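Local atomic coordinates of aspartate aminotransferase (Plasmodium falciparum, PDB entry 3K7Y), a protein that probably catalyses the pyridoxal-phosphate-dependent transfer of an amino group from L-aspartate to 2-oxoglutarate, giving oxaloacetate and L-glutamate. Residues L34-C39 against R380-G385; Q102-T107 against K284-P289; I214-F219 against R352-F357; S242-F247 against G259-V264. All blocks are in the same frame, centred on the assembly; numbering follows the deposited sequence.

All four contacts are buried; they differ in which elements they join. Contacts 2 and 4 belong to the same mixed sheet, with strands 98-104 and 258-264 side by side and Cys103 N hydrogen-bonded to Gly259 O. Contacts 1 and 3 share the small antiparallel pair 355-357 and 380-382. Contact 3 also meets contact 4, because Ile214 pairs with Cys244 and Ser246. The chemistry changes with place. Contact 4 is backbone hydrogen bonding between strands. Contact 1 is a polar grip on a loop. Contacts 2 and 3 are apolar packing, with no hydrogen bond across either. Contacts 2, 3 and 4 each supply a residue that hydrogen-bonds PLP.

Contact 1 (L34-C39 against R380-G385); sequences LSIGVC and RINVSG
Asn382 reaches into the curved loop 34-39 from strand 380-382. This strand pairs antiparallel with 355-357 in a PLP-dependent aminotransferase fold. The Asn382 side chain can be followed outward. CB rests on the carbonyl of Leu34, 3.6 Å from Leu34 C. CG stands anti to the backbone N (chi1 -162°), which carries the amide into the bend of the loop. There CG lies 3.4 Å from Ile36 O. At the tip, OD1 lies 3.1 Å from Ser384 OG, and ND2 gives a weak, bent hydrogen bond to Val38 O at 3.1 Å. The backbone of the same residue is held more firmly. Asn382 N bonds Leu34 O almost straight (3.1 Å, 175°), from above the carbonyl plane. Leu34 CD2 packs 3.5 Å from Gly385 O. Near the PLP pocket, Arg380 bends at chi3. Its NH1 hydrogen-bonds OD1 of Asn185, a residue of that pocket. Its NH2 bonds Ser35 O at 3.1 Å, with the oxygen in the guanidinium plane and the nitrogen nearly along the C=O axis.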
loop_
_atom_site.group_PDB
_atom_site.type_symbol
_atom_site.label_atom_id
_atom_site.label_comp_id
_atom_site.label_asym_id
_atom_site.label_seq_id
_atom_site.Cartn_x
_atom_site.Cartn_y
_atom_site.Cartn_z
ATOM N N LEU A 34 -22.429 -4.586 15.781
ATOM C CA LEU A 34 -21.846 -5.899 16.093
ATOM C C LEU A 34 -21.293 -6.645 14.879
ATOM O O LEU A 34 -21.275 -7.871 14.856
ATOM C CB LEU A 34 -22.854 -6.780 16.848
ATOM C CG LEU A 34 -23.522 -6.280 18.140
ATOM C CD1 LEU A 34 -24.540 -7.281 18.644
ATOM C CD2 LEU A 34 -22.511 -5.965 19.242
ATOM N N SER A 35 -20.814 -5.904 13.887
ATOM C CA SER A 35 -20.382 -6.483 12.615
ATOM C C SER A 35 -18.964 -6.049 12.271
ATOM O O SER A 35 -18.184 -6.809 11.682
ATOM C CB SER A 35 -21.321 -6.025 11.511
ATOM O OG SER A 35 -21.357 -4.611 11.485
ATOM N N ILE A 36 -18.663 -4.805 12.643
ATOM C CA ILE A 36 -17.362 -4.159 12.458
ATOM C C ILE A 36 -16.187 -5.039 12.899
ATOM O O ILE A 36 -16.216 -5.647 13.974
ATOM C CB ILE A 36 -17.310 -2.763 13.188
ATOM C CG1 ILE A 36 -18.438 -2.612 14.237
ATOM C CG2 ILE A 36 -17.332 -1.614 12.179
ATOM C CD1 ILE A 36 -19.853 -2.267 13.674
ATOM N N GLY A 37 -15.163 -5.108 12.051
ATOM C CA GLY A 37 -13.948 -5.863 12.365
ATOM C C GLY A 37 -13.187 -5.308 13.561
ATOM O O GLY A 37 -12.382 -6.009 14.167
ATOM N N VAL A 38 -13.460 -4.049 13.901
ATOM C CA VAL A 38 -12.733 -3.323 14.948
ATOM C C VAL A 38 -13.139 -3.755 16.353
ATOM O O VAL A 38 -14.176 -4.392 16.544
ATOM C CB VAL A 38 -12.874 -1.770 14.802
ATOM C CG1 VAL A 38 -12.744 -1.357 13.356
ATOM C CG2 VAL A 38 -14.191 -1.262 15.382
ATOM N N CYS A 39 -12.313 -3.397 17.328
ATOM C CA CYS A 39 -12.595 -3.688 18.719
ATOM C C CYS A 39 -12.991 -2.405 19.464
ATOM O O CYS A 39 -12.270 -1.402 19.413
ATOM C CB CYS A 39 -11.381 -4.371 19.345
ATOM S SG CYS A 39 -11.094 -3.965 21.054
ATOM N N ARG A 380 -21.660 -14.394 12.724
ATOM C CA ARG A 380 -20.495 -13.777 13.414
ATOM C C ARG A 380 -20.853 -12.542 14.254
ATOM O O ARG A 380 -21.707 -11.731 13.867
ATOM C CB ARG A 380 -19.381 -13.418 12.427
ATOM C CG ARG A 380 -18.054 -13.088 13.113
ATOM C CD ARG A 380 -16.974 -12.593 12.147
ATOM N NE ARG A 380 -17.069 -11.159 11.859
ATOM C CZ ARG A 380 -16.230 -10.489 11.070
ATOM N NH1 ARG A 380 -15.212 -11.109 10.473
ATOM N NH2 ARG A 380 -16.403 -9.183 10.881
ATOM N N ILE A 381 -20.194 -12.379 15.396
ATOM C CA ILE A 381 -20.613 -11.351 16.345
ATOM C C ILE A 381 -19.463 -10.646 17.010
ATOM O O ILE A 381 -18.674 -11.264 17.728
ATOM C CB ILE A 381 -21.497 -11.959 17.424
ATOM C CG1 ILE A 381 -22.961 -11.756 17.076
ATOM C CG2 ILE A 381 -21.211 -11.372 18.797
ATOM C CD1 ILE A 381 -23.839 -12.622 17.930
ATOM N N ASN A 382 -19.394 -9.340 16.788
ATOM C CA ASN A 382 -18.413 -8.520 17.452
ATOM C C ASN A 382 -18.761 -8.400 18.937
ATOM O O ASN A 382 -19.659 -7.643 19.321
ATOM C CB ASN A 382 -18.316 -7.147 16.790
ATOM C CG ASN A 382 -17.042 -6.431 17.145
ATOM O OD1 ASN A 382 -16.001 -7.059 17.301
ATOM N ND2 ASN A 382 -17.110 -5.108 17.284
ATOM N N VAL A 383 -18.051 -9.169 19.761
ATOM C CA VAL A 383 -18.317 -9.237 21.188
ATOM C C VAL A 383 -17.913 -7.943 21.865
ATOM O O VAL A 383 -18.605 -7.467 22.752
ATOM C CB VAL A 383 -17.601 -10.440 21.840
ATOM C CG1 VAL A 383 -17.488 -10.261 23.345
ATOM C CG2 VAL A 383 -18.342 -11.731 21.524
ATOM N N SER A 384 -16.805 -7.361 21.421
ATOM C CA SER A 384 -16.235 -6.163 22.059
ATOM C C SER A 384 -17.191 -4.966 22.111
ATOM O O SER A 384 -16.886 -3.952 22.752
ATOM C CB SER A 384 -14.928 -5.766 21.375
ATOM O OG SER A 384 -15.076 -5.849 19.972
ATOM N N GLY A 385 -18.344 -5.100 21.454
ATOM C CA GLY A 385 -19.327 -4.025 21.386
ATOM C C GLY A 385 -20.582 -4.285 22.196
ATOM O O GLY A 385 -21.665 -3.810 21.842
#

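Contact 2 (Q102-T107 against K284-P289); sequences QCIGGT and KFYSSP. With PLP (pyridoxal-5'-phosphate), chain B.
Ile104 and Tyr286 pack tightly. Ile104 CD1 sits over the centre of one Tyr286 ring face, 3.5 Å from the ring centroid and 14° off its normal, a CH-pi contact. Equally tight, the extended Gln102 chain lies obliquely against the Pro289 ring, with NE2 3.4 Å from Pro289 CB. The Gln102 amide finds its hydrogen bonds elsewhere: OE1 with Asn294 and NE2 with Val290 O. The rest is looser. Tyr286 OH is 4.4 Å from Cys103 CA, and no hydrogen bond crosses the contact. Lys284 and Ser287 of 284-289, which do not touch 102-107, are partly exposed. Thr107 N (2.7 Å) and Thr107 OG1 (2.8 Å) hydrogen-bond PLP O3P, and the N-terminal end of helix 105-118 would probably stabilise the phosphate charge. The contact lies at the dimer interface: in the second subunit, Arg257 hydrogen-bonds Tyr286 O and Tyr286 packs on Ile104. Strand 98-104 neighbours strand 258-264. Loop 284-289 links helix 268-283 to helix 291-302 and packs on the strand end through Tyr286 and Pro289.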
loop_
_atom_site.group_PDB
_atom_site.type_symbol
_atom_site.label_atom_id
_atom_site.label_comp_id
_atom_site.label_asym_id
_atom_site.label_seq_id
_atom_site.Cartn_x
_atom_site.Cartn_y
_atom_site.Cartn_z
ATOM N N GLN A 102 8.024 -5.728 5.237
ATOM C CA GLN A 102 6.940 -4.903 5.774
ATOM C C GLN A 102 5.830 -4.733 4.730
ATOM O O GLN A 102 6.101 -4.316 3.598
ATOM C CB GLN A 102 7.465 -3.533 6.201
ATOM C CG GLN A 102 6.377 -2.563 6.666
ATOM C CD GLN A 102 6.898 -1.152 6.972
ATOM O OE1 GLN A 102 8.018 -0.977 7.463
ATOM N NE2 GLN A 102 6.078 -0.145 6.683
ATOM N N CYS A 103 4.586 -5.033 5.090
ATOM C CA CYS A 103 3.511 -4.885 4.131
ATOM C C CYS A 103 2.453 -3.915 4.604
ATOM O O CYS A 103 2.567 -3.337 5.688
ATOM C CB CYS A 103 2.882 -6.232 3.848
ATOM S SG CYS A 103 4.085 -7.409 3.259
ATOM N N ILE A 104 1.411 -3.752 3.799
ATOM C CA ILE A 104 0.331 -2.856 4.132
ATOM C C ILE A 104 -0.765 -3.640 4.876
ATOM O O ILE A 104 -1.810 -4.012 4.315
ATOM C CB ILE A 104 -0.134 -2.135 2.867
ATOM C CG1 ILE A 104 0.998 -1.250 2.393
ATOM C CG2 ILE A 104 -1.303 -1.232 3.117
ATOM C CD1 ILE A 104 1.113 -1.228 0.901
ATOM N N GLY A 105 -0.499 -3.898 6.156
ATOM C CA GLY A 105 -1.410 -4.667 6.983
ATOM C C GLY A 105 -1.344 -6.138 6.631
ATOM O O GLY A 105 -0.550 -6.536 5.761
ATOM N N GLY A 106 -2.173 -6.946 7.295
ATOM C CA GLY A 106 -2.242 -8.377 7.006
ATOM C C GLY A 106 -2.670 -8.657 5.575
ATOM O O GLY A 106 -2.078 -9.497 4.902
ATOM N N THR A 107 -3.698 -7.932 5.114
ATOM C CA THR A 107 -4.192 -7.973 3.714
ATOM C C THR A 107 -3.029 -7.768 2.775
ATOM O O THR A 107 -2.854 -8.512 1.801
ATOM C CB THR A 107 -5.208 -6.821 3.424
ATOM O OG1 THR A 107 -6.232 -6.796 4.420
ATOM C CG2 THR A 107 -5.843 -6.959 2.056
ATOM N N LYS A 284 5.894 -3.690 -9.184
ATOM C CA LYS A 284 4.795 -3.554 -10.147
ATOM C C LYS A 284 3.501 -3.196 -9.421
ATOM O O LYS A 284 2.419 -3.344 -9.996
ATOM C CB LYS A 284 4.563 -4.834 -10.946
ATOM C CG LYS A 284 5.705 -5.821 -10.885
ATOM C CD LYS A 284 5.411 -7.099 -11.658
ATOM C CE LYS A 284 6.726 -7.774 -12.062
ATOM N NZ LYS A 284 6.592 -8.990 -12.934
ATOM N N PHE A 285 3.606 -2.740 -8.169
ATOM C CA PHE A 285 2.447 -2.297 -7.400
ATOM C C PHE A 285 2.655 -0.921 -6.737
ATOM O O PHE A 285 2.176 0.100 -7.257
ATOM C CB PHE A 285 2.005 -3.385 -6.398
ATOM C CG PHE A 285 1.442 -4.614 -7.061
ATOM C CD1 PHE A 285 0.169 -4.593 -7.641
ATOM C CD2 PHE A 285 2.189 -5.779 -7.154
ATOM C CE1 PHE A 285 -0.348 -5.723 -8.303
ATOM C CE2 PHE A 285 1.679 -6.908 -7.806
ATOM C CZ PHE A 285 0.405 -6.873 -8.379
ATOM N N TYR A 286 3.367 -0.880 -5.607
ATOM C CA TYR A 286 3.590 0.374 -4.882
ATOM C C TYR A 286 5.044 0.698 -4.554
ATOM O O TYR A 286 5.296 1.608 -3.774
ATOM C CB TYR A 286 2.771 0.400 -3.598
ATOM C CG TYR A 286 3.043 -0.769 -2.673
ATOM C CD1 TYR A 286 3.928 -0.654 -1.590
ATOM C CD2 TYR A 286 2.406 -2.004 -2.878
ATOM C CE1 TYR A 286 4.171 -1.743 -0.751
ATOM C CE2 TYR A 286 2.642 -3.086 -2.046
ATOM C CZ TYR A 286 3.521 -2.952 -0.989
ATOM O OH TYR A 286 3.745 -4.034 -0.171
ATOM N N SER A 287 5.991 -0.046 -5.122
ATOM C CA SER A 287 7.432 0.173 -4.918
ATOM C C SER A 287 7.996 0.087 -3.468
ATOM O O SER A 287 9.007 -0.583 -3.265
ATOM C CB SER A 287 7.876 1.450 -5.610
ATOM O OG SER A 287 7.551 2.573 -4.812
ATOM N N SER A 288 7.384 0.737 -2.473
ATOM C CA SER A 288 7.856 0.575 -1.076
ATOM C C SER A 288 6.823 0.847 0.034
ATOM O O SER A 288 5.813 1.510 -0.207
ATOM C CB SER A 288 9.156 1.367 -0.817
ATOM O OG SER A 288 9.075 2.717 -1.240
ATOM N N PRO A 289 7.083 0.340 1.265
ATOM C CA PRO A 289 6.197 0.499 2.420
ATOM C C PRO A 289 6.292 1.860 3.101
ATOM O O PRO A 289 7.273 2.598 2.908
ATOM C CB PRO A 289 6.705 -0.565 3.399
ATOM C CG PRO A 289 7.667 -1.409 2.624
ATOM C CD PRO A 289 8.242 -0.497 1.615
HETATM N N1 PLP B . -6.607 -12.152 8.235
HETATM C C2 PLP B . -7.669 -12.244 9.098
HETATM C C2A PLP B . -8.092 -13.590 9.549
HETATM C C3 PLP B . -8.310 -11.094 9.533
HETATM O O3 PLP B . -9.361 -11.183 10.411
HETATM C C4 PLP B . -7.878 -9.846 9.081
HETATM C C4A PLP B . -8.509 -8.632 9.693
HETATM O O4A PLP B . -7.971 -8.105 10.676
HETATM C C5 PLP B . -6.784 -9.740 8.201
HETATM C C6 PLP B . -6.162 -10.917 7.779
HETATM C C5A PLP B . -6.243 -8.424 7.634
HETATM O O4P PLP B . -5.969 -7.391 8.564
HETATM P P PLP B . -5.559 -5.908 8.054
HETATM O O1P PLP B . -4.697 -5.205 9.062
HETATM O O2P PLP B . -6.802 -5.066 7.938
HETATM O O3P PLP B . -4.812 -6.060 6.748
#

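Contact 3 (I214-F219 against R352-F357); sequences IAYQGF and RGLFSF. With PLP (pyridoxal-5'-phosphate), chain B.
Apolar contact dominates where Tyr216 meets Leu354. Leu354 CD1 lies 3.3 Å from Tyr216 CE1, and the two side chains cross at about a right angle. The Tyr216 OH end is looser against Phe355, whose CE2 lies 4.0 Å from it. Leu354 CB covers the centre of one Phe355 ring face. Ala215 CB touches two flat groups: it lies 3.7 Å from PLP C3 and also over the rim of the Tyr216 ring, on one face. The Phe219 ring touches Leu317 and Ile321 of helix 304-335. The backbones draw near beside it, with Phe219 O 3.8 Å from Gly353 N. The contact joins the loop after strand 209-214, at the cofactor site of the large mixed sheet, to the small two-stranded sheet that holds strand 355-357. Polar and charged interactions run to other partners. Tyr216 OH shares a hydrogen bond with PLP O3 at 2.8 Å and has a weak one from Asn185 ND2. Tyr216 CG lies anti to the carbonyl carbon (chi1 -42°), which sends the ring out to this cofactor oxygen. Phe355 makes a cation-pi contact with Arg380. Arg325 NH2 hydrogen-bonds both Gly353 O and Phe355 O.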
loop_
_atom_site.group_PDB
_atom_site.type_symbol
_atom_site.label_atom_id
_atom_site.label_comp_id
_atom_site.label_asym_id
_atom_site.label_seq_id
_atom_site.Cartn_x
_atom_site.Cartn_y
_atom_site.Cartn_z
ATOM N N ILE A 214 -2.009 -14.800 10.952
ATOM C CA ILE A 214 -1.997 -14.302 12.314
ATOM C C ILE A 214 -2.426 -12.833 12.364
ATOM O O ILE A 214 -1.604 -11.932 12.216
ATOM C CB ILE A 214 -0.627 -14.568 12.996
ATOM C CG1 ILE A 214 -0.594 -15.980 13.554
ATOM C CG2 ILE A 214 -0.392 -13.630 14.157
ATOM C CD1 ILE A 214 0.000 -16.958 12.636
ATOM N N ALA A 215 -3.725 -12.616 12.574
ATOM C CA ALA A 215 -4.267 -11.276 12.747
ATOM C C ALA A 215 -4.468 -10.844 14.196
ATOM O O ALA A 215 -4.601 -9.644 14.466
ATOM C CB ALA A 215 -5.541 -11.151 12.008
ATOM N N TYR A 216 -4.493 -11.800 15.127
ATOM C CA TYR A 216 -4.791 -11.480 16.529
ATOM C C TYR A 216 -3.913 -12.198 17.558
ATOM O O TYR A 216 -4.427 -12.956 18.392
ATOM C CB TYR A 216 -6.259 -11.790 16.860
ATOM C CG TYR A 216 -7.255 -11.391 15.812
ATOM C CD1 TYR A 216 -7.782 -10.109 15.788
ATOM C CD2 TYR A 216 -7.689 -12.305 14.854
ATOM C CE1 TYR A 216 -8.703 -9.740 14.828
ATOM C CE2 TYR A 216 -8.606 -11.939 13.884
ATOM C CZ TYR A 216 -9.109 -10.653 13.880
ATOM O OH TYR A 216 -10.016 -10.265 12.926
ATOM N N GLN A 217 -2.602 -11.973 17.523
ATOM C CA GLN A 217 -1.766 -12.510 18.593
ATOM C C GLN A 217 -2.222 -11.837 19.875
ATOM O O GLN A 217 -2.209 -10.609 19.969
ATOM C CB GLN A 217 -0.280 -12.239 18.358
ATOM C CG GLN A 217 0.535 -13.447 17.919
ATOM C CD GLN A 217 2.007 -13.343 18.327
ATOM O OE1 GLN A 217 2.621 -12.295 18.209
ATOM N NE2 GLN A 217 2.569 -14.437 18.807
ATOM N N GLY A 218 -2.665 -12.634 20.841
ATOM C CA GLY A 218 -2.980 -12.115 22.178
ATOM C C GLY A 218 -4.452 -11.970 22.523
ATOM O O GLY A 218 -4.800 -11.360 23.546
ATOM N N PHE A 219 -5.311 -12.539 21.679
ATOM C CA PHE A 219 -6.752 -12.509 21.904
ATOM C C PHE A 219 -7.343 -13.873 22.260
ATOM O O PHE A 219 -8.411 -13.958 22.866
ATOM C CB PHE A 219 -7.455 -11.899 20.700
ATOM C CG PHE A 219 -7.244 -10.426 20.575
ATOM C CD1 PHE A 219 -7.992 -9.537 21.336
ATOM C CD2 PHE A 219 -6.293 -9.918 19.694
ATOM C CE1 PHE A 219 -7.803 -8.156 21.222
ATOM C CE2 PHE A 219 -6.097 -8.534 19.567
ATOM C CZ PHE A 219 -6.855 -7.655 20.335
ATOM N N ARG A 352 -13.158 -18.097 21.215
ATOM C CA ARG A 352 -12.126 -17.144 21.566
ATOM C C ARG A 352 -11.758 -16.271 20.407
ATOM O O ARG A 352 -11.770 -16.710 19.273
ATOM C CB ARG A 352 -10.881 -17.878 22.052
ATOM C CG ARG A 352 -10.380 -17.349 23.358
ATOM C CD ARG A 352 -11.448 -17.494 24.400
ATOM N NE ARG A 352 -10.972 -18.148 25.608
ATOM C CZ ARG A 352 -11.784 -18.659 26.520
ATOM N NH1 ARG A 352 -11.283 -19.225 27.598
ATOM N NH2 ARG A 352 -13.098 -18.599 26.356
ATOM N N GLY A 353 -11.389 -15.036 20.718
ATOM C CA GLY A 353 -11.014 -14.047 19.714
ATOM C C GLY A 353 -11.881 -12.809 19.875
ATOM O O GLY A 353 -12.506 -12.599 20.925
ATOM N N LEU A 354 -11.942 -12.006 18.819
ATOM C CA LEU A 354 -12.695 -10.764 18.815
ATOM C C LEU A 354 -14.202 -11.019 18.655
ATOM O O LEU A 354 -15.027 -10.169 19.032
ATOM C CB LEU A 354 -12.184 -9.910 17.658
ATOM C CG LEU A 354 -11.783 -8.447 17.851
ATOM C CD1 LEU A 354 -10.634 -8.124 16.935
ATOM C CD2 LEU A 354 -12.943 -7.483 17.593
ATOM N N PHE A 355 -14.553 -12.178 18.087
ATOM C CA PHE A 355 -15.957 -12.510 17.812
ATOM C C PHE A 355 -16.491 -13.737 18.552
ATOM O O PHE A 355 -15.748 -14.496 19.167
ATOM C CB PHE A 355 -16.198 -12.762 16.312
ATOM C CG PHE A 355 -15.503 -11.807 15.399
ATOM C CD1 PHE A 355 -15.992 -10.532 15.201
ATOM C CD2 PHE A 355 -14.365 -12.204 14.710
ATOM C CE1 PHE A 355 -15.330 -9.660 14.342
ATOM C CE2 PHE A 355 -13.707 -11.347 13.860
ATOM C CZ PHE A 355 -14.183 -10.080 13.674
ATOM N N SER A 356 -17.803 -13.916 18.472
ATOM C CA SER A 356 -18.401 -15.225 18.670
ATOM C C SER A 356 -19.099 -15.598 17.365
ATOM O O SER A 356 -19.406 -14.720 16.558
ATOM C CB SER A 356 -19.374 -15.227 19.849
ATOM O OG SER A 356 -18.692 -15.505 21.059
ATOM N N PHE A 357 -19.316 -16.893 17.151
ATOM C CA PHE A 357 -19.902 -17.388 15.918
ATOM C C PHE A 357 -21.100 -18.268 16.266
ATOM O O PHE A 357 -20.935 -19.362 16.821
ATOM C CB PHE A 357 -18.851 -18.175 15.136
ATOM C CG PHE A 357 -19.291 -18.620 13.757
ATOM C CD1 PHE A 357 -19.903 -17.735 12.874
ATOM C CD2 PHE A 357 -19.031 -19.919 13.325
ATOM C CE1 PHE A 357 -20.290 -18.156 11.599
ATOM C CE2 PHE A 357 -19.408 -20.345 12.056
ATOM C CZ PHE A 357 -20.038 -19.467 11.191
HETATM N N1 PLP B . -6.607 -12.152 8.235
HETATM C C2 PLP B . -7.669 -12.244 9.098
HETATM C C2A PLP B . -8.092 -13.590 9.549
HETATM C C3 PLP B . -8.310 -11.094 9.533
HETATM O O3 PLP B . -9.361 -11.183 10.411
HETATM C C4 PLP B . -7.878 -9.846 9.081
HETATM C C4A PLP B . -8.509 -8.632 9.693
HETATM O O4A PLP B . -7.971 -8.105 10.676
HETATM C C5 PLP B . -6.784 -9.740 8.201
HETATM C C6 PLP B . -6.162 -10.917 7.779
HETATM C C5A PLP B . -6.243 -8.424 7.634
HETATM O O4P PLP B . -5.969 -7.391 8.564
HETATM P P PLP B . -5.559 -5.908 8.054
HETATM O O1P PLP B . -4.697 -5.205 9.062
HETATM O O2P PLP B . -6.802 -5.066 7.938
HETATM O O3P PLP B . -4.812 -6.060 6.748
#

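Contact 4 (S242-F247 against G259-V264); sequences SVCQSF and GALHIV. With PLP (pyridoxal-5'-phosphate), chain B.
Val243 and His262 form a hydrogen-bonded pair. Val243 N bonds His262 O, and His262 N bonds Val243 O, both at 2.7 Å. Gln245 and Ala260 form the next hydrogen-bonded pair, with Gln245 N to Ala260 O at 2.9 Å and Ala260 N to Gln245 O at 2.8 Å. On the face of Val243 and Ala260, the extended Gln245 chain runs obliquely across to His262. Its NE2 lies at the imidazole edge, 2.9 Å from His262 NE2, but the angle is too poor for a hydrogen bond. Amide and ring planes are 52° apart. These strands make an antiparallel beta hairpin inside the mixed sheet, and its connection carries the PLP-pocket residues Ser248, Lys249 and Arg257. Helix 75-86 covers the His262 face. On the other face, Cys244 SG packs 4.2 Å from Leu261 CD2, and both side chains meet helix 105-118. Ser242 OG touches Ile263 CG1 at 3.4 Å. Further along, Ser246 OG hydrogen-bonds PLP O1P at 2.9 Å. Ser246 OG in turn accepts from Ser248 N, which helps fix its position. Strand 209-214 pairs with Ser242, Cys244 and Ser246 along the far edge of strand 241-246.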
loop_
_atom_site.group_PDB
_atom_site.type_symbol
_atom_site.label_atom_id
_atom_site.label_comp_id
_atom_site.label_asym_id
_atom_site.label_seq_id
_atom_site.Cartn_x
_atom_site.Cartn_y
_atom_site.Cartn_z
ATOM N N SER A 242 5.092 -20.082 5.920
ATOM C CA SER A 242 4.974 -18.640 5.772
ATOM C C SER A 242 4.031 -18.040 6.785
ATOM O O SER A 242 3.098 -18.706 7.258
ATOM C CB SER A 242 4.482 -18.288 4.382
ATOM O OG SER A 242 5.548 -18.350 3.482
ATOM N N VAL A 243 4.260 -16.768 7.104
ATOM C CA VAL A 243 3.414 -16.091 8.073
ATOM C C VAL A 243 2.985 -14.706 7.571
ATOM O O VAL A 243 3.830 -13.869 7.219
ATOM C CB VAL A 243 4.098 -15.974 9.466
ATOM C CG1 VAL A 243 3.078 -15.586 10.524
ATOM C CG2 VAL A 243 4.792 -17.272 9.861
ATOM N N CYS A 244 1.672 -14.487 7.522
ATOM C CA CYS A 244 1.125 -13.160 7.314
ATOM C C CYS A 244 0.681 -12.648 8.661
ATOM O O CYS A 244 -0.119 -13.295 9.342
ATOM C CB CYS A 244 -0.054 -13.209 6.351
ATOM S SG CYS A 244 0.402 -13.893 4.739
ATOM N N GLN A 245 1.188 -11.483 9.041
ATOM C CA GLN A 245 0.997 -10.954 10.387
ATOM C C GLN A 245 0.446 -9.540 10.328
ATOM O O GLN A 245 1.014 -8.686 9.648
ATOM C CB GLN A 245 2.332 -11.010 11.110
ATOM C CG GLN A 245 2.620 -9.987 12.198
ATOM C CD GLN A 245 3.826 -10.408 13.046
ATOM O OE1 GLN A 245 4.100 -9.847 14.108
ATOM N NE2 GLN A 245 4.530 -11.424 12.585
ATOM N N SER A 246 -0.678 -9.313 11.010
ATOM C CA SER A 246 -1.301 -8.000 11.096
ATOM C C SER A 246 -1.191 -7.464 12.500
ATOM O O SER A 246 -1.230 -8.230 13.466
ATOM C CB SER A 246 -2.777 -8.074 10.728
ATOM O OG SER A 246 -3.424 -6.840 11.022
ATOM N N PHE A 247 -1.067 -6.145 12.608
ATOM C CA PHE A 247 -1.019 -5.464 13.890
ATOM C C PHE A 247 -2.182 -4.501 13.940
ATOM O O PHE A 247 -2.157 -3.518 14.699
ATOM C CB PHE A 247 0.248 -4.646 14.010
ATOM C CG PHE A 247 1.507 -5.430 13.868
ATOM C CD1 PHE A 247 1.986 -6.211 14.909
ATOM C CD2 PHE A 247 2.259 -5.342 12.706
ATOM C CE1 PHE A 247 3.193 -6.909 14.782
ATOM C CE2 PHE A 247 3.460 -6.041 12.573
ATOM C CZ PHE A 247 3.925 -6.820 13.610
ATOM N N GLY A 259 1.546 -4.352 8.808
ATOM C CA GLY A 259 1.622 -5.803 8.615
ATOM C C GLY A 259 2.990 -6.319 8.192
ATOM O O GLY A 259 3.836 -5.556 7.720
ATOM N N ALA A 260 3.207 -7.624 8.333
ATOM C CA ALA A 260 4.458 -8.234 7.918
ATOM C C ALA A 260 4.244 -9.571 7.197
ATOM O O ALA A 260 3.190 -10.172 7.326
ATOM C CB ALA A 260 5.350 -8.411 9.113
ATOM N N LEU A 261 5.249 -10.016 6.443
ATOM C CA LEU A 261 5.243 -11.311 5.751
ATOM C C LEU A 261 6.517 -12.083 6.101
ATOM O O LEU A 261 7.611 -11.606 5.817
ATOM C CB LEU A 261 5.232 -11.096 4.231
ATOM C CG LEU A 261 4.559 -12.040 3.208
ATOM C CD1 LEU A 261 5.265 -12.014 1.835
ATOM C CD2 LEU A 261 4.413 -13.487 3.705
ATOM N N HIS A 262 6.388 -13.264 6.701
ATOM C CA HIS A 262 7.559 -14.079 7.011
ATOM C C HIS A 262 7.609 -15.345 6.177
ATOM O O HIS A 262 6.644 -16.111 6.138
ATOM C CB HIS A 262 7.589 -14.433 8.490
ATOM C CG HIS A 262 7.438 -13.247 9.390
ATOM N ND1 HIS A 262 8.478 -12.384 9.666
ATOM C CD2 HIS A 262 6.358 -12.761 10.050
ATOM C CE1 HIS A 262 8.046 -11.423 10.463
ATOM N NE2 HIS A 262 6.765 -11.631 10.713
ATOM N N ILE A 263 8.733 -15.551 5.494
ATOM C CA ILE A 263 8.958 -16.781 4.731
ATOM C C ILE A 263 10.215 -17.474 5.231
ATOM O O ILE A 263 11.283 -16.863 5.305
ATOM C CB ILE A 263 9.059 -16.537 3.203
ATOM C CG1 ILE A 263 7.751 -15.953 2.670
ATOM C CG2 ILE A 263 9.398 -17.849 2.469
ATOM C CD1 ILE A 263 7.828 -15.475 1.269
ATOM N N VAL A 264 10.069 -18.751 5.575
ATOM C CA VAL A 264 11.154 -19.529 6.162
ATOM C C VAL A 264 11.951 -20.195 5.043
ATOM O O VAL A 264 11.385 -20.903 4.208
ATOM C CB VAL A 264 10.614 -20.562 7.204
ATOM C CG1 VAL A 264 11.654 -21.621 7.533
ATOM C CG2 VAL A 264 10.160 -19.859 8.488
HETATM N N1 PLP B . -6.607 -12.152 8.235
HETATM C C2 PLP B . -7.669 -12.244 9.098
HETATM C C2A PLP B . -8.092 -13.590 9.549
HETATM C C3 PLP B . -8.310 -11.094 9.533
HETATM O O3 PLP B . -9.361 -11.183 10.411
HETATM C C4 PLP B . -7.878 -9.846 9.081
HETATM C C4A PLP B . -8.509 -8.632 9.693
HETATM O O4A PLP B . -7.971 -8.105 10.676
HETATM C C5 PLP B . -6.784 -9.740 8.201
HETATM C C6 PLP B . -6.162 -10.917 7.779
HETATM C C5A PLP B . -6.243 -8.424 7.634
HETATM O O4P PLP B . -5.969 -7.391 8.564
HETATM P P PLP B . -5.559 -5.908 8.054
HETATM O O1P PLP B . -4.697 -5.205 9.062
HETATM O O2P PLP B . -6.802 -5.066 7.938
HETATM O O3P PLP B . -4.812 -6.060 6.748
#